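Side-chain contacts in oxidoreductase (Listeria innocua, PDB 3E18), which probably works as an NAD-dependent dehydrogenase of the GFO/IDH/MocA family, binding the dinucleotide in a Rossmann fold, although its substrate is not known: residues 94-99 against 178-183; 123-128 against 251-256; 182-187 against 236-241. All blocks are in the same frame, centred on the assembly; numbering follows the deposited sequence.

Interaction 1. Residues 94-99 against 178-183; sequences CEKPVT and GVHLLD. With NAD (nicotinamide-adenine-dinucleotide), chain E; GOL (glycerol), chain G.
The backbone oxygen of K96 accepts a 2.6 Å hydrogen bond from O2D of the nicotinamide ribose of NAD, while the side chain of the same residue leans across onto V179 and H180. The setting is the seam of a GFO/IDH/MocA oxidoreductase: residues 94-99 leave strand 91-95 of the Rossmann sheet through the Glu-Lys-Pro sequence characteristic of the family, and residues 178-183 belong to helix 173-188 of the C-terminal domain. P97 follows a cis peptide bond, which turns the chain sharply beside the ribose; its CB packs against CG2 of V179 at 4.4 Å, a plain apolar touch suited to a rigid ring and a branched side chain.

E95 serves the cofactor from the Rossmann side. Its OE1 receives N7N of the nicotinamide amide at 2.9 Å, nearly straight at 163°, and also the backbone N of K96 at 3.0 Å, so two donors hold one oxygen. The other oxygen, OE2, is taken by H20 and H122, which holds the carboxylate in place beside the carboxamide.

K96 was modelled in two conformers, and the account here is of one. With CG lodged between the backbone N and the carbonyl carbon (chi1 62°), the chain bends three times and passes at about a right angle over one face of the H180 imidazole. In this conformer CD of K96 comes to 3.4 Å from CG1 of V179, a tight approach. NZ of K96 forms a salt bridge with D176, a 3.0 Å bond to O2 of a glycerol probably left from crystallisation, and a weak one to O2D of NAD. The carboxamide of NAD meets the H180 ring at its edge, whereas CD of K96 makes a CH-pi contact, 3.6 Å from the ring centroid and 25° off the normal.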
loop_
_atom_site.group_PDB
_atom_site.type_symbol
_atom_site.label_atom_id
_atom_site.label_comp_id
_atom_site.label_asym_id
_atom_site.label_seq_id
_atom_site.Cartn_x
_atom_site.Cartn_y
_atom_site.Cartn_z
ATOM N N CYS A 94 0.450 -32.952 3.001
ATOM C CA CYS A 94 -0.651 -32.343 2.282
ATOM C C CYS A 94 -0.237 -31.011 1.666
ATOM O O CYS A 94 0.328 -30.152 2.329
ATOM C CB CYS A 94 -1.844 -32.150 3.208
ATOM S SG CYS A 94 -3.344 -31.614 2.396
ATOM N N GLU A 95 -0.531 -30.850 0.383
ATOM C CA GLU A 95 -0.351 -29.571 -0.279
ATOM C C GLU A 95 -1.155 -28.414 0.322
ATOM O O GLU A 95 -2.218 -28.618 0.905
ATOM C CB GLU A 95 -0.670 -29.697 -1.762
ATOM C CG GLU A 95 0.551 -30.009 -2.604
ATOM C CD GLU A 95 1.650 -28.933 -2.514
ATOM O OE1 GLU A 95 1.441 -27.846 -1.927
ATOM O OE2 GLU A 95 2.750 -29.191 -3.024
ATOM N N LYS A 96 -0.597 -27.209 0.188
ATOM C CA LYS A 96 -1.246 -25.948 0.565
ATOM C C LYS A 96 -2.441 -25.649 -0.348
ATOM O O LYS A 96 -2.450 -26.080 -1.510
ATOM C CB LYS A 96 -0.225 -24.794 0.495
ATOM C CG LYS A 96 0.378 -24.532 -0.903
ATOM C CD LYS A 96 -0.088 -23.199 -1.515
ATOM C CE LYS A 96 -1.261 -23.290 -2.484
ATOM N NZ LYS A 96 -0.875 -23.387 -3.921
ATOM N N PRO A 97 -3.482 -24.953 0.161
ATOM C CA PRO A 97 -3.843 -24.689 1.555
ATOM C C PRO A 97 -4.311 -26.054 2.059
ATOM O O PRO A 97 -4.911 -26.812 1.286
ATOM C CB PRO A 97 -5.008 -23.696 1.443
ATOM C CG PRO A 97 -5.586 -23.910 0.110
ATOM C CD PRO A 97 -4.442 -24.342 -0.778
ATOM N N VAL A 98 -3.970 -26.420 3.290
ATOM C CA VAL A 98 -4.221 -27.798 3.679
ATOM C C VAL A 98 -5.702 -28.097 3.710
ATOM O O VAL A 98 -6.126 -29.141 3.236
ATOM C CB VAL A 98 -3.546 -28.222 4.986
ATOM C CG1 VAL A 98 -2.065 -28.336 4.751
ATOM C CG2 VAL A 98 -3.874 -27.267 6.128
ATOM N N THR A 99 -6.484 -27.156 4.239
ATOM C CA THR A 99 -7.931 -27.270 4.274
ATOM C C THR A 99 -8.545 -25.911 3.975
ATOM O O THR A 99 -7.854 -24.882 3.977
ATOM C CB THR A 99 -8.437 -27.730 5.632
ATOM O OG1 THR A 99 -7.933 -26.853 6.654
ATOM C CG2 THR A 99 -8.039 -29.171 5.923
ATOM N N GLY A 178 -1.864 -16.421 -1.658
ATOM C CA GLY A 178 -1.997 -15.781 -0.349
ATOM C C GLY A 178 -1.487 -16.640 0.777
ATOM O O GLY A 178 -0.774 -16.151 1.648
ATOM N N VAL A 179 -1.833 -17.928 0.760
ATOM C CA VAL A 179 -1.375 -18.847 1.794
ATOM C C VAL A 179 0.161 -18.901 1.875
ATOM O O VAL A 179 0.696 -18.885 2.960
ATOM C CB VAL A 179 -2.032 -20.265 1.664
ATOM C CG1 VAL A 179 -1.768 -20.844 0.326
ATOM C CG2 VAL A 179 -1.553 -21.218 2.745
ATOM N N HIS A 180 0.863 -18.923 0.740
ATOM C CA HIS A 180 2.339 -18.854 0.759
ATOM C C HIS A 180 2.856 -17.580 1.414
ATOM O O HIS A 180 3.765 -17.629 2.248
ATOM C CB HIS A 180 2.895 -18.840 -0.655
ATOM C CG HIS A 180 2.880 -20.164 -1.328
ATOM N ND1 HIS A 180 3.320 -21.319 -0.716
ATOM C CD2 HIS A 180 2.534 -20.510 -2.593
ATOM C CE1 HIS A 180 3.230 -22.321 -1.571
ATOM N NE2 HIS A 180 2.758 -21.857 -2.716
ATOM N N LEU A 181 2.284 -16.438 1.031
ATOM C CA LEU A 181 2.812 -15.150 1.489
ATOM C C LEU A 181 2.478 -14.912 2.943
ATOM O O LEU A 181 3.280 -14.349 3.689
ATOM C CB LEU A 181 2.273 -14.009 0.641
ATOM C CG LEU A 181 2.550 -14.117 -0.860
ATOM C CD1 LEU A 181 2.063 -12.862 -1.514
ATOM C CD2 LEU A 181 4.040 -14.273 -1.085
ATOM N N LEU A 182 1.298 -15.358 3.353
ATOM C CA LEU A 182 0.862 -15.157 4.739
ATOM C C LEU A 182 1.602 -16.093 5.685
ATOM O O LEU A 182 1.850 -15.763 6.870
ATOM C CB LEU A 182 -0.640 -15.396 4.856
ATOM C CG LEU A 182 -1.557 -14.414 4.114
ATOM C CD1 LEU A 182 -2.944 -14.979 4.060
ATOM C CD2 LEU A 182 -1.549 -13.002 4.698
ATOM N N ASP A 183 1.910 -17.280 5.169
ATOM C CA ASP A 183 2.683 -18.274 5.918
ATOM C C ASP A 183 4.127 -17.813 6.146
ATOM O O ASP A 183 4.632 -17.896 7.276
ATOM C CB ASP A 183 2.638 -19.641 5.239
ATOM C CG ASP A 183 3.488 -20.656 5.952
ATOM O OD1 ASP A 183 3.125 -21.069 7.083
ATOM O OD2 ASP A 183 4.545 -20.990 5.393
HETATM P PA NAD E . -4.125 -30.303 -10.887
HETATM O O1A NAD E . -3.057 -30.040 -11.878
HETATM O O2A NAD E . -5.486 -30.022 -11.378
HETATM O O5B NAD E . -4.018 -31.814 -10.355
HETATM C C5B NAD E . -4.859 -32.358 -9.362
HETATM C C4B NAD E . -4.944 -33.859 -9.618
HETATM O O4B NAD E . -5.668 -34.507 -8.589
HETATM C C3B NAD E . -5.668 -34.152 -10.929
HETATM O O3B NAD E . -4.861 -34.992 -11.721
HETATM C C2B NAD E . -6.935 -34.861 -10.497
HETATM O O2B NAD E . -7.359 -35.835 -11.423
HETATM C C1B NAD E . -6.530 -35.467 -9.165
HETATM N N9A NAD E . -7.665 -35.720 -8.265
HETATM C C8A NAD E . -8.798 -34.959 -8.105
HETATM N N7A NAD E . -9.580 -35.544 -7.165
HETATM C C5A NAD E . -8.958 -36.667 -6.733
HETATM C C6A NAD E . -9.313 -37.636 -5.801
HETATM N N6A NAD E . -10.375 -37.438 -5.023
HETATM N N1A NAD E . -8.454 -38.700 -5.566
HETATM C C2A NAD E . -7.260 -38.807 -6.252
HETATM N N3A NAD E . -6.918 -37.843 -7.177
HETATM C C4A NAD E . -7.754 -36.791 -7.416
HETATM O O3 NAD E . -3.834 -29.423 -9.558
HETATM P PN NAD E . -2.397 -28.898 -9.107
HETATM O O1N NAD E . -2.143 -27.561 -9.707
HETATM O O2N NAD E . -1.386 -29.973 -9.220
HETATM O O5D NAD E . -2.656 -28.613 -7.517
HETATM C C5D NAD E . -3.038 -29.623 -6.609
HETATM C C4D NAD E . -2.743 -29.161 -5.164
HETATM O O4D NAD E . -1.406 -28.702 -5.070
HETATM C C3D NAD E . -3.607 -27.995 -4.718
HETATM O O3D NAD E . -3.861 -28.107 -3.326
HETATM C C2D NAD E . -2.748 -26.767 -4.935
HETATM O O2D NAD E . -3.067 -25.774 -3.987
HETATM C C1D NAD E . -1.352 -27.327 -4.695
HETATM N N1N NAD E . -0.242 -26.613 -5.379
HETATM C C2N NAD E . 0.777 -26.163 -4.588
HETATM C C3N NAD E . 1.872 -25.488 -5.114
HETATM C C7N NAD E . 3.052 -25.232 -4.228
HETATM O O7N NAD E . 4.070 -24.380 -4.678
HETATM N N7N NAD E . 3.134 -25.822 -3.031
HETATM C C4N NAD E . 1.951 -25.292 -6.501
HETATM C C5N NAD E . 0.918 -25.766 -7.314
HETATM C C6N NAD E . -0.171 -26.434 -6.742
HETATM C C1 GOL G . 3.008 -21.355 -6.980
HETATM O O1 GOL G . 3.627 -21.901 -5.831
HETATM C C2 GOL G . 1.480 -21.368 -6.873
HETATM O O2 GOL G . 1.042 -21.964 -5.662
HETATM C C3 GOL G . 0.932 -22.109 -8.095
HETATM O O3 GOL G . -0.472 -22.271 -8.042
#

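Interaction 2. Residues 123-128 against 251-256; sequences QNRRWD and HDWDLS. With NAD (nicotinamide-adenine-dinucleotide), chain E.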
loop_
_atom_site.group_PDB
_atom_site.type_symbol
_atom_site.label_atom_id
_atom_site.label_comp_id
_atom_site.label_asym_id
_atom_site.label_seq_id
_atom_site.Cartn_x
_atom_site.Cartn_y
_atom_site.Cartn_z
ATOM N N GLN A 123 4.573 -26.338 3.055
ATOM C CA GLN A 123 4.839 -24.911 2.901
ATOM C C GLN A 123 6.233 -24.708 2.310
ATOM O O GLN A 123 7.134 -24.222 2.964
ATOM C CB GLN A 123 4.614 -24.169 4.240
ATOM C CG GLN A 123 3.167 -24.308 4.801
ATOM C CD GLN A 123 2.068 -23.622 3.974
ATOM O OE1 GLN A 123 2.329 -22.849 3.042
ATOM N NE2 GLN A 123 0.830 -23.908 4.323
ATOM N N ASN A 124 6.394 -25.078 1.032
ATOM C CA ASN A 124 7.699 -25.091 0.391
ATOM C C ASN A 124 8.301 -23.695 0.199
ATOM O O ASN A 124 9.513 -23.556 0.067
ATOM C CB ASN A 124 7.616 -25.801 -0.980
ATOM C CG ASN A 124 6.577 -25.186 -1.894
ATOM O OD1 ASN A 124 5.478 -24.877 -1.462
ATOM N ND2 ASN A 124 6.916 -25.026 -3.178
ATOM N N ARG A 125 7.469 -22.653 0.204
ATOM C CA ARG A 125 7.992 -21.300 -0.067
ATOM C C ARG A 125 8.667 -20.634 1.130
ATOM O O ARG A 125 9.211 -19.530 1.015
ATOM C CB ARG A 125 6.945 -20.425 -0.763
ATOM C CG ARG A 125 6.658 -20.952 -2.180
ATOM C CD ARG A 125 6.073 -19.900 -3.088
ATOM N NE ARG A 125 5.947 -20.378 -4.462
ATOM C CZ ARG A 125 6.824 -20.160 -5.445
ATOM N NH1 ARG A 125 7.935 -19.455 -5.242
ATOM N NH2 ARG A 125 6.570 -20.639 -6.652
ATOM N N ARG A 126 8.668 -21.319 2.272
ATOM C CA ARG A 126 9.504 -20.912 3.400
ATOM C C ARG A 126 10.988 -21.049 3.059
ATOM O O ARG A 126 11.823 -20.402 3.671
ATOM C CB ARG A 126 9.205 -21.750 4.628
ATOM C CG ARG A 126 7.870 -21.498 5.235
ATOM C CD ARG A 126 7.775 -22.230 6.546
ATOM N NE ARG A 126 6.418 -22.210 7.059
ATOM C CZ ARG A 126 6.105 -22.525 8.313
ATOM N NH1 ARG A 126 7.053 -22.919 9.136
ATOM N NH2 ARG A 126 4.843 -22.502 8.725
ATOM N N TRP A 127 11.295 -21.867 2.054
ATOM C CA TRP A 127 12.664 -22.065 1.580
ATOM C C TRP A 127 13.039 -21.131 0.410
ATOM O O TRP A 127 14.157 -21.193 -0.098
ATOM C CB TRP A 127 12.875 -23.540 1.189
ATOM C CG TRP A 127 13.068 -24.492 2.367
ATOM C CD1 TRP A 127 14.258 -24.969 2.847
ATOM C CD2 TRP A 127 12.045 -25.071 3.197
ATOM N NE1 TRP A 127 14.045 -25.812 3.915
ATOM C CE2 TRP A 127 12.697 -25.899 4.150
ATOM C CE3 TRP A 127 10.641 -24.984 3.223
ATOM C CZ2 TRP A 127 11.996 -26.623 5.131
ATOM C CZ3 TRP A 127 9.934 -25.715 4.207
ATOM C CH2 TRP A 127 10.621 -26.525 5.143
ATOM N N ASP A 128 12.109 -20.277 -0.013
ATOM C CA ASP A 128 12.355 -19.332 -1.113
ATOM C C ASP A 128 13.520 -18.398 -0.776
ATOM O O ASP A 128 13.585 -17.849 0.324
ATOM C CB ASP A 128 11.096 -18.520 -1.431
ATOM C CG ASP A 128 10.187 -19.191 -2.456
ATOM O OD1 ASP A 128 10.448 -20.349 -2.858
ATOM O OD2 ASP A 128 9.194 -18.543 -2.870
ATOM N N HIS A 251 13.442 -6.568 -6.015
ATOM C CA HIS A 251 12.576 -6.275 -7.154
ATOM C C HIS A 251 11.772 -7.466 -7.637
ATOM O O HIS A 251 10.558 -7.368 -7.852
ATOM C CB HIS A 251 13.401 -5.717 -8.308
ATOM C CG HIS A 251 14.017 -4.393 -8.012
ATOM N ND1 HIS A 251 13.292 -3.222 -7.994
ATOM C CD2 HIS A 251 15.294 -4.052 -7.719
ATOM C CE1 HIS A 251 14.096 -2.215 -7.702
ATOM N NE2 HIS A 251 15.316 -2.692 -7.526
ATOM N N ASP A 252 12.450 -8.596 -7.785
ATOM C CA ASP A 252 11.950 -9.694 -8.590
ATOM C C ASP A 252 12.559 -11.020 -8.101
ATOM O O ASP A 252 13.391 -11.032 -7.180
ATOM C CB ASP A 252 12.330 -9.408 -10.056
ATOM C CG ASP A 252 11.671 -10.347 -11.038
ATOM O OD1 ASP A 252 12.413 -11.011 -11.809
ATOM O OD2 ASP A 252 10.422 -10.433 -11.036
ATOM N N TRP A 253 12.135 -12.124 -8.715
ATOM C CA TRP A 253 12.657 -13.469 -8.448
ATOM C C TRP A 253 14.155 -13.627 -8.750
ATOM O O TRP A 253 14.798 -14.534 -8.223
ATOM C CB TRP A 253 11.872 -14.529 -9.237
ATOM C CG TRP A 253 10.388 -14.520 -8.994
ATOM C CD1 TRP A 253 9.408 -14.213 -9.903
ATOM C CD2 TRP A 253 9.714 -14.831 -7.767
ATOM N NE1 TRP A 253 8.168 -14.309 -9.310
ATOM C CE2 TRP A 253 8.327 -14.694 -8.004
ATOM C CE3 TRP A 253 10.149 -15.210 -6.489
ATOM C CZ2 TRP A 253 7.375 -14.917 -7.012
ATOM C CZ3 TRP A 253 9.199 -15.443 -5.506
ATOM C CH2 TRP A 253 7.828 -15.292 -5.771
ATOM N N ASP A 254 14.704 -12.751 -9.592
ATOM C CA ASP A 254 16.142 -12.752 -9.871
ATOM C C ASP A 254 16.999 -12.216 -8.705
ATOM O O ASP A 254 18.224 -12.237 -8.776
ATOM C CB ASP A 254 16.438 -12.025 -11.196
ATOM C CG ASP A 254 16.125 -10.524 -11.151
ATOM O OD1 ASP A 254 15.590 -10.015 -10.134
ATOM O OD2 ASP A 254 16.428 -9.841 -12.158
ATOM N N LEU A 255 16.338 -11.717 -7.655
ATOM C CA LEU A 255 16.996 -11.271 -6.402
ATOM C C LEU A 255 17.760 -9.940 -6.525
ATOM O O LEU A 255 18.595 -9.623 -5.674
ATOM C CB LEU A 255 17.908 -12.362 -5.819
ATOM C CG LEU A 255 17.385 -13.534 -4.977
ATOM C CD1 LEU A 255 15.901 -13.875 -5.163
ATOM C CD2 LEU A 255 18.252 -14.740 -5.203
ATOM N N SER A 256 17.478 -9.172 -7.577
ATOM C CA SER A 256 18.023 -7.823 -7.694
ATOM C C SER A 256 17.382 -6.902 -6.661
ATOM O O SER A 256 16.224 -7.080 -6.292
ATOM C CB SER A 256 17.802 -7.249 -9.094
ATOM O OG SER A 256 16.424 -7.077 -9.357
HETATM P PA NAD E . -4.125 -30.303 -10.887
HETATM O O1A NAD E . -3.057 -30.040 -11.878
HETATM O O2A NAD E . -5.486 -30.022 -11.378
HETATM O O5B NAD E . -4.018 -31.814 -10.355
HETATM C C5B NAD E . -4.859 -32.358 -9.362
HETATM C C4B NAD E . -4.944 -33.859 -9.618
HETATM O O4B NAD E . -5.668 -34.507 -8.589
HETATM C C3B NAD E . -5.668 -34.152 -10.929
HETATM O O3B NAD E . -4.861 -34.992 -11.721
HETATM C C2B NAD E . -6.935 -34.861 -10.497
HETATM O O2B NAD E . -7.359 -35.835 -11.423
HETATM C C1B NAD E . -6.530 -35.467 -9.165
HETATM N N9A NAD E . -7.665 -35.720 -8.265
HETATM C C8A NAD E . -8.798 -34.959 -8.105
HETATM N N7A NAD E . -9.580 -35.544 -7.165
HETATM C C5A NAD E . -8.958 -36.667 -6.733
HETATM C C6A NAD E . -9.313 -37.636 -5.801
HETATM N N6A NAD E . -10.375 -37.438 -5.023
HETATM N N1A NAD E . -8.454 -38.700 -5.566
HETATM C C2A NAD E . -7.260 -38.807 -6.252
HETATM N N3A NAD E . -6.918 -37.843 -7.177
HETATM C C4A NAD E . -7.754 -36.791 -7.416
HETATM O O3 NAD E . -3.834 -29.423 -9.558
HETATM P PN NAD E . -2.397 -28.898 -9.107
HETATM O O1N NAD E . -2.143 -27.561 -9.707
HETATM O O2N NAD E . -1.386 -29.973 -9.220
HETATM O O5D NAD E . -2.656 -28.613 -7.517
HETATM C C5D NAD E . -3.038 -29.623 -6.609
HETATM C C4D NAD E . -2.743 -29.161 -5.164
HETATM O O4D NAD E . -1.406 -28.702 -5.070
HETATM C C3D NAD E . -3.607 -27.995 -4.718
HETATM O O3D NAD E . -3.861 -28.107 -3.326
HETATM C C2D NAD E . -2.748 -26.767 -4.935
HETATM O O2D NAD E . -3.067 -25.774 -3.987
HETATM C C1D NAD E . -1.352 -27.327 -4.695
HETATM N N1N NAD E . -0.242 -26.613 -5.379
HETATM C C2N NAD E . 0.777 -26.163 -4.588
HETATM C C3N NAD E . 1.872 -25.488 -5.114
HETATM C C7N NAD E . 3.052 -25.232 -4.228
HETATM O O7N NAD E . 4.070 -24.380 -4.678
HETATM N N7N NAD E . 3.134 -25.822 -3.031
HETATM C C4N NAD E . 1.951 -25.292 -6.501
HETATM C C5N NAD E . 0.918 -25.766 -7.314
HETATM C C6N NAD E . -0.171 -26.434 -6.742
#
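W253 brings the far rim of its indole up to R125 and D128, the pair through which residues 251-256 meet residues 123-128. Residues 251-256 form the connection of a beta hairpin between strands 246-250 and 257-262 of the C-terminal domain, and they face the short 3-10 turn that follows the last strand of the Rossmann sheet. At the start, the backbone N of H251 bonds to O of S256 at 2.8 Å and closes the hairpin end. D252 opens a type I beta turn that runs to L255, and this turn throws W253 outward.

Of residues 251-256, W253 alone makes contact. Its CH2 lies 4.2 Å from NH1 of R125 and its CZ3 4.1 Å from OD2 of D128, both oblique approaches. The guanidinium and ring planes stand 44° apart, so no flat stack forms. A broad, polarisable ring suits this place, because it can rest beside a charged pair, and it also touches D130 and R238.

D254 stays on its own side: its OD1 accepts the backbone N of S256 at 3.3 Å, an Asx turn, which closes the bend. L255 turns its aliphatic side chain to E129, D130 and I133 of helix 129-140.

In residues 123-128, the R125 chain, extended from CG to NE (chi3 174°), carries its guanidinium out to D128 and the indole. NH1 of R125 and OD2 of D128 form a salt bridge of 2.8 Å, lying in the guanidinium plane and using the syn lone pair of the carboxylate. One residue earlier, N124 pairs its amide with the carboxamide of NAD, OD1 accepting from N7N at 3.0 Å and ND2 giving to O7N. With R125 and D128 already paired and no hydrogen bond made across, the tryptophan probably contributes mainly van der Waals contact.

Interaction 3. Residues 182-187 against 236-241; sequences LDQLLF and LPRWYV
The polar contact is between Q184 and R238, which join helix 173-188 to the start of strand 239-243 in the mixed sheet of the GFO/IDH/MocA C-terminal domain. R238 and W239 form a classic beta bulge opposite I250.

Hydrogen bonds come first. NH2 of R238 points at OE1 of Q184 from 3.0 Å, but the angle of 133° makes the bond weak. The amide and guanidinium planes are only 7° apart, and a water fills in the pairing: it accepts from NE2 of Q184 at 2.9 Å and from NH2 of R238 at 2.8 Å. The stronger anchor of Q184 is the backbone oxygen of R125, which takes NE2. An amide suits this buried site because it can accept from the arginine and donate to a carbonyl at once.

NE of R238 makes a salt bridge with D130, whose OD2 also accepts a hydrogen bond from NE1 of W239, and NH1 of R238 is hydrogen-bonded to S151. The bend at chi2 (68°) folds the arginine back along the neighbouring tryptophan.

The remaining contacts are of van der Waals type. The guanidinium lies over a face of the W239 indole, with NH1 3.5 Å above the ring plane toward its rim. Against the glutamine, the indole is tilted by 29°, and CZ2 of W239 comes to 3.5 Å from OE1 of Q184.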
loop_
_atom_site.group_PDB
_atom_site.type_symbol
_atom_site.label_atom_id
_atom_site.label_comp_id
_atom_site.label_asym_id
_atom_site.label_seq_id
_atom_site.Cartn_x
_atom_site.Cartn_y
_atom_site.Cartn_z
ATOM N N LEU A 182 1.298 -15.358 3.353
ATOM C CA LEU A 182 0.862 -15.157 4.739
ATOM C C LEU A 182 1.602 -16.093 5.685
ATOM O O LEU A 182 1.850 -15.763 6.870
ATOM C CB LEU A 182 -0.640 -15.396 4.856
ATOM C CG LEU A 182 -1.557 -14.414 4.114
ATOM C CD1 LEU A 182 -2.944 -14.979 4.060
ATOM C CD2 LEU A 182 -1.549 -13.002 4.698
ATOM N N ASP A 183 1.910 -17.280 5.169
ATOM C CA ASP A 183 2.683 -18.274 5.918
ATOM C C ASP A 183 4.127 -17.813 6.146
ATOM O O ASP A 183 4.632 -17.896 7.276
ATOM C CB ASP A 183 2.638 -19.641 5.239
ATOM C CG ASP A 183 3.488 -20.656 5.952
ATOM O OD1 ASP A 183 3.125 -21.069 7.083
ATOM O OD2 ASP A 183 4.545 -20.990 5.393
ATOM N N GLN A 184 4.765 -17.307 5.087
ATOM C CA GLN A 184 6.060 -16.596 5.202
ATOM C C GLN A 184 6.024 -15.550 6.304
ATOM O O GLN A 184 6.873 -15.538 7.195
ATOM C CB GLN A 184 6.413 -15.912 3.887
ATOM C CG GLN A 184 7.051 -16.860 2.853
ATOM C CD GLN A 184 7.317 -16.191 1.509
ATOM O OE1 GLN A 184 6.934 -15.045 1.266
ATOM N NE2 GLN A 184 7.993 -16.909 0.633
ATOM N N LEU A 185 5.011 -14.696 6.265
ATOM C CA LEU A 185 4.923 -13.577 7.216
ATOM C C LEU A 185 4.770 -14.027 8.659
ATOM O O LEU A 185 5.405 -13.475 9.583
ATOM C CB LEU A 185 3.733 -12.683 6.836
ATOM C CG LEU A 185 3.404 -11.495 7.748
ATOM C CD1 LEU A 185 4.478 -10.408 7.677
ATOM C CD2 LEU A 185 2.039 -10.944 7.377
ATOM N N LEU A 186 3.897 -15.005 8.865
ATOM C CA LEU A 186 3.602 -15.493 10.220
ATOM C C LEU A 186 4.735 -16.378 10.765
ATOM O O LEU A 186 4.981 -16.451 11.982
ATOM C CB LEU A 186 2.247 -16.210 10.227
ATOM C CG LEU A 186 1.063 -15.446 10.845
ATOM C CD1 LEU A 186 0.971 -14.009 10.355
ATOM C CD2 LEU A 186 -0.264 -16.175 10.646
ATOM N N PHE A 187 5.420 -17.053 9.851
ATOM C CA PHE A 187 6.661 -17.759 10.174
ATOM C C PHE A 187 7.764 -16.773 10.614
ATOM O O PHE A 187 8.500 -17.053 11.564
ATOM C CB PHE A 187 7.105 -18.610 8.965
ATOM C CG PHE A 187 8.399 -19.367 9.170
ATOM C CD1 PHE A 187 8.607 -20.142 10.315
ATOM C CD2 PHE A 187 9.392 -19.330 8.188
ATOM C CE1 PHE A 187 9.800 -20.853 10.492
ATOM C CE2 PHE A 187 10.597 -20.033 8.354
ATOM C CZ PHE A 187 10.792 -20.799 9.509
ATOM N N LEU A 236 4.988 -4.326 -9.242
ATOM C CA LEU A 236 5.658 -3.624 -8.161
ATOM C C LEU A 236 6.683 -4.600 -7.557
ATOM O O LEU A 236 6.625 -5.782 -7.874
ATOM C CB LEU A 236 4.638 -3.157 -7.104
ATOM C CG LEU A 236 3.716 -1.988 -7.496
ATOM C CD1 LEU A 236 2.807 -1.607 -6.329
ATOM C CD2 LEU A 236 4.512 -0.768 -7.947
ATOM N N PRO A 237 7.642 -4.124 -6.719
ATOM C CA PRO A 237 8.636 -5.074 -6.174
ATOM C C PRO A 237 8.077 -6.256 -5.384
ATOM O O PRO A 237 7.031 -6.137 -4.721
ATOM C CB PRO A 237 9.492 -4.203 -5.228
ATOM C CG PRO A 237 8.748 -2.959 -5.049
ATOM C CD PRO A 237 7.951 -2.747 -6.294
ATOM N N ARG A 238 8.810 -7.369 -5.432
ATOM C CA ARG A 238 8.496 -8.553 -4.644
ATOM C C ARG A 238 8.511 -8.214 -3.146
ATOM O O ARG A 238 7.593 -8.593 -2.428
ATOM C CB ARG A 238 9.470 -9.686 -4.996
ATOM C CG ARG A 238 9.333 -10.967 -4.183
ATOM C CD ARG A 238 8.051 -11.744 -4.437
ATOM N NE ARG A 238 7.919 -12.817 -3.457
ATOM C CZ ARG A 238 7.383 -12.690 -2.245
ATOM N NH1 ARG A 238 6.861 -11.540 -1.831
ATOM N NH2 ARG A 238 7.342 -13.741 -1.452
ATOM N N TRP A 239 9.530 -7.484 -2.695
ATOM C CA TRP A 239 9.653 -7.115 -1.258
ATOM C C TRP A 239 9.983 -5.634 -1.123
ATOM O O TRP A 239 10.760 -5.098 -1.906
ATOM C CB TRP A 239 10.764 -7.930 -0.605
ATOM C CG TRP A 239 10.416 -9.398 -0.380
ATOM C CD1 TRP A 239 10.774 -10.462 -1.161
ATOM C CD2 TRP A 239 9.663 -9.930 0.703
ATOM N NE1 TRP A 239 10.280 -11.637 -0.632
ATOM C CE2 TRP A 239 9.599 -11.334 0.521
ATOM C CE3 TRP A 239 9.043 -9.360 1.827
ATOM C CZ2 TRP A 239 8.930 -12.175 1.414
ATOM C CZ3 TRP A 239 8.372 -10.188 2.708
ATOM C CH2 TRP A 239 8.316 -11.581 2.501
ATOM N N TYR A 240 9.381 -4.967 -0.143
ATOM C CA TYR A 240 9.745 -3.604 0.186
ATOM C C TYR A 240 9.612 -3.547 1.692
ATOM O O TYR A 240 8.524 -3.737 2.229
ATOM C CB TYR A 240 8.823 -2.586 -0.496
ATOM C CG TYR A 240 9.110 -1.124 -0.135
ATOM C CD1 TYR A 240 10.150 -0.410 -0.751
ATOM C CD2 TYR A 240 8.337 -0.464 0.822
ATOM C CE1 TYR A 240 10.407 0.931 -0.418
ATOM C CE2 TYR A 240 8.582 0.874 1.158
ATOM C CZ TYR A 240 9.621 1.560 0.544
ATOM O OH TYR A 240 9.846 2.879 0.880
ATOM N N VAL A 241 10.728 -3.338 2.371
ATOM C CA VAL A 241 10.745 -3.479 3.835
ATOM C C VAL A 241 11.352 -2.261 4.506
ATOM O O VAL A 241 12.279 -1.675 3.994
ATOM C CB VAL A 241 11.467 -4.797 4.286
ATOM C CG1 VAL A 241 10.658 -6.052 3.861
ATOM C CG2 VAL A 241 12.900 -4.886 3.726
HETATM O O HOH W 1 8.852 -16.076 -1.971
#

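In the fold
Helix 173-188 ties the three contacts together. It supplies one side of interaction 1 and, sharing L182 and D183, one side of interaction 3, their centres about 14 Å apart; L181 CD2 of interaction 1 lies 3.4 Å from R238 NH2 of interaction 3. Residues 123-128 of interaction 2 clamp onto the same helix: R126 NH2 bridges to D183 OD1 at 2.8 Å, and H180 CE1 packs on N124 OD1 at 3.4 Å. Interactions 1 and 2 both touch the nicotinamide end of NAD, whereas Q184 of interaction 3 remains about 10 Å from it, side chain to cofactor. W253 CH2, 3.4 Å from NE of R238, connects interactions 2 and 3 beyond the pocket.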